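Local coordinates for protein alginate lyase (PDB 6KFN) that cleaves the polysaccharide alginate as a lyase, most probably by beta-elimination, on a right-handed parallel beta-helix, at residues Ile84-Met89 / Val104-Glu110. Sequence-based numbering, arbitrary orientation.
Sequences ITGLKM and VQMDGLE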
# COMPACT_ATOMS: atom_id res chain seq x y z
N ILE A 84 2.62 -13.92 -1.85
CA ILE A 84 1.53 -13.89 -0.88
C ILE A 84 0.25 -13.69 -1.68
O ILE A 84 0.07 -12.62 -2.27
CB ILE A 84 1.76 -12.75 0.13
CG1 ILE A 84 3.11 -12.93 0.84
CG2 ILE A 84 0.62 -12.69 1.12
CD1 ILE A 84 3.65 -11.68 1.47
N THR A 85 -0.61 -14.72 -1.74
CA THR A 85 -1.62 -14.78 -2.78
C THR A 85 -2.98 -15.18 -2.22
O THR A 85 -3.11 -16.20 -1.55
CB THR A 85 -1.20 -15.80 -3.86
OG1 THR A 85 0.10 -15.45 -4.31
CG2 THR A 85 -2.19 -15.80 -5.00
N GLY A 86 -4.01 -14.41 -2.58
CA GLY A 86 -5.37 -14.85 -2.37
C GLY A 86 -5.85 -14.86 -0.95
O GLY A 86 -6.83 -15.52 -0.66
N LEU A 87 -5.24 -14.14 -0.06
CA LEU A 87 -5.55 -14.14 1.36
C LEU A 87 -6.28 -12.87 1.77
O LEU A 87 -6.09 -11.81 1.19
CB LEU A 87 -4.25 -14.24 2.16
CG LEU A 87 -3.50 -15.57 1.97
CD1 LEU A 87 -2.10 -15.47 2.54
CD2 LEU A 87 -4.21 -16.67 2.66
N LYS A 88 -7.04 -13.01 2.83
CA LYS A 88 -7.56 -11.87 3.58
C LYS A 88 -6.65 -11.60 4.78
O LYS A 88 -6.12 -12.55 5.39
CB LYS A 88 -8.99 -12.17 4.05
CG LYS A 88 -9.99 -12.33 2.94
CD LYS A 88 -11.38 -12.75 3.41
CE LYS A 88 -12.40 -12.72 2.34
NZ LYS A 88 -13.72 -13.13 2.91
N MET A 89 -6.49 -10.33 5.13
CA MET A 89 -5.71 -9.92 6.28
C MET A 89 -6.53 -8.89 7.06
O MET A 89 -7.00 -7.91 6.48
CB MET A 89 -4.35 -9.28 5.91
CG MET A 89 -3.25 -10.21 5.40
SD MET A 89 -3.42 -10.59 3.67
CE MET A 89 -1.90 -11.60 3.46
N VAL A 104 8.97 -9.25 -3.15
CA VAL A 104 7.74 -9.85 -2.65
C VAL A 104 6.62 -9.49 -3.60
O VAL A 104 6.49 -8.35 -4.02
CB VAL A 104 7.46 -9.33 -1.23
CG1 VAL A 104 6.12 -9.82 -0.71
CG2 VAL A 104 8.59 -9.71 -0.26
N GLN A 105 5.80 -10.49 -3.95
CA GLN A 105 4.63 -10.30 -4.79
C GLN A 105 3.37 -10.59 -3.99
O GLN A 105 3.15 -11.73 -3.58
CB GLN A 105 4.69 -11.22 -6.00
CG GLN A 105 5.88 -11.01 -6.88
CD GLN A 105 5.79 -11.80 -8.15
OE1 GLN A 105 5.48 -11.26 -9.18
NE2 GLN A 105 5.92 -13.09 -8.08
N MET A 106 2.57 -9.56 -3.78
CA MET A 106 1.28 -9.65 -3.11
C MET A 106 0.19 -9.56 -4.19
O MET A 106 0.21 -8.62 -4.98
CB MET A 106 1.14 -8.51 -2.11
CG MET A 106 2.02 -8.69 -0.90
SD MET A 106 2.25 -7.21 0.09
CE MET A 106 3.53 -6.42 -0.91
N ASP A 107 -0.72 -10.54 -4.23
CA ASP A 107 -1.66 -10.62 -5.34
C ASP A 107 -2.98 -11.19 -4.82
O ASP A 107 -2.98 -12.21 -4.15
CB ASP A 107 -1.04 -11.51 -6.43
CG ASP A 107 -1.72 -11.48 -7.77
OD1 ASP A 107 -2.84 -10.98 -7.90
OD2 ASP A 107 -1.03 -11.88 -8.76
N GLY A 108 -4.10 -10.53 -5.13
CA GLY A 108 -5.39 -11.09 -4.79
C GLY A 108 -5.70 -10.97 -3.32
O GLY A 108 -6.44 -11.81 -2.79
N LEU A 109 -5.18 -9.95 -2.64
CA LEU A 109 -5.38 -9.79 -1.22
C LEU A 109 -6.58 -8.89 -0.92
O LEU A 109 -6.92 -7.99 -1.68
CB LEU A 109 -4.13 -9.21 -0.56
CG LEU A 109 -2.82 -9.95 -0.88
CD1 LEU A 109 -1.72 -9.41 0.01
CD2 LEU A 109 -2.97 -11.45 -0.69
N GLU A 110 -7.17 -9.12 0.24
CA GLU A 110 -8.22 -8.27 0.78
C GLU A 110 -7.81 -7.92 2.20
O GLU A 110 -7.75 -8.81 3.05
CB GLU A 110 -9.57 -9.01 0.72
CG GLU A 110 -10.74 -8.18 1.17
CD GLU A 110 -12.07 -8.92 1.19
OE1 GLU A 110 -12.18 -10.01 0.64
OE2 GLU A 110 -13.01 -8.37 1.80
O HOH W 1 1.66 -13.44 -5.26
O HOH W 2 -8.50 -12.52 -0.97
O HOH W 3 -14.63 -10.04 3.38
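The Lys88 chain lies over one face of the Glu110 carboxylate, at its OE1 end: CD sits over OE1, and CE comes in obliquely from the same face, past OE1, at 3.2 Å. OE2 takes a hydrogen bond from water 3 and another with the hydroxyl of Tyr136. With CG anti to the backbone N (chi1 -176°), Glu110 runs straight out beside the extended lysine. Lys88 NZ stays 4.2 Å from Glu110 OE1, beyond a salt bridge, and is linked to the carboxylate through a weak bond to water 3. Were Lys88 an alanine, the OE1 end of that face would probably lose its aliphatic cover, and the carboxylate the positive charge nearby. At the base of these side chains the backbones run parallel as neighbouring coils of the right-handed beta-helix, in register through a corner where Gly86 lies beside Gly108, both at positive phi. Ladder bonds flank this turn: Gly86 N to Asp107 O (2.9 Å) before it, Glu110 N to Leu87 O (3.1 Å) after it. At the corner itself Gly86 CA donates a CA-H...O contact to Gly108 O (3.3 Å), which also accepts water 2. Inside the coil, the branches of Leu109 divide the work: CD2 sits against the turn, 3.6 Å from Leu87 N, whereas CD1 meets the methyl end of Met89 and CG2 of Ile84. Ile84 CD1 continues this apolar row to Val104 CG1 (3.8 Å), and strand 94-99 touches Leu109, Met89 and Val104 from across the core.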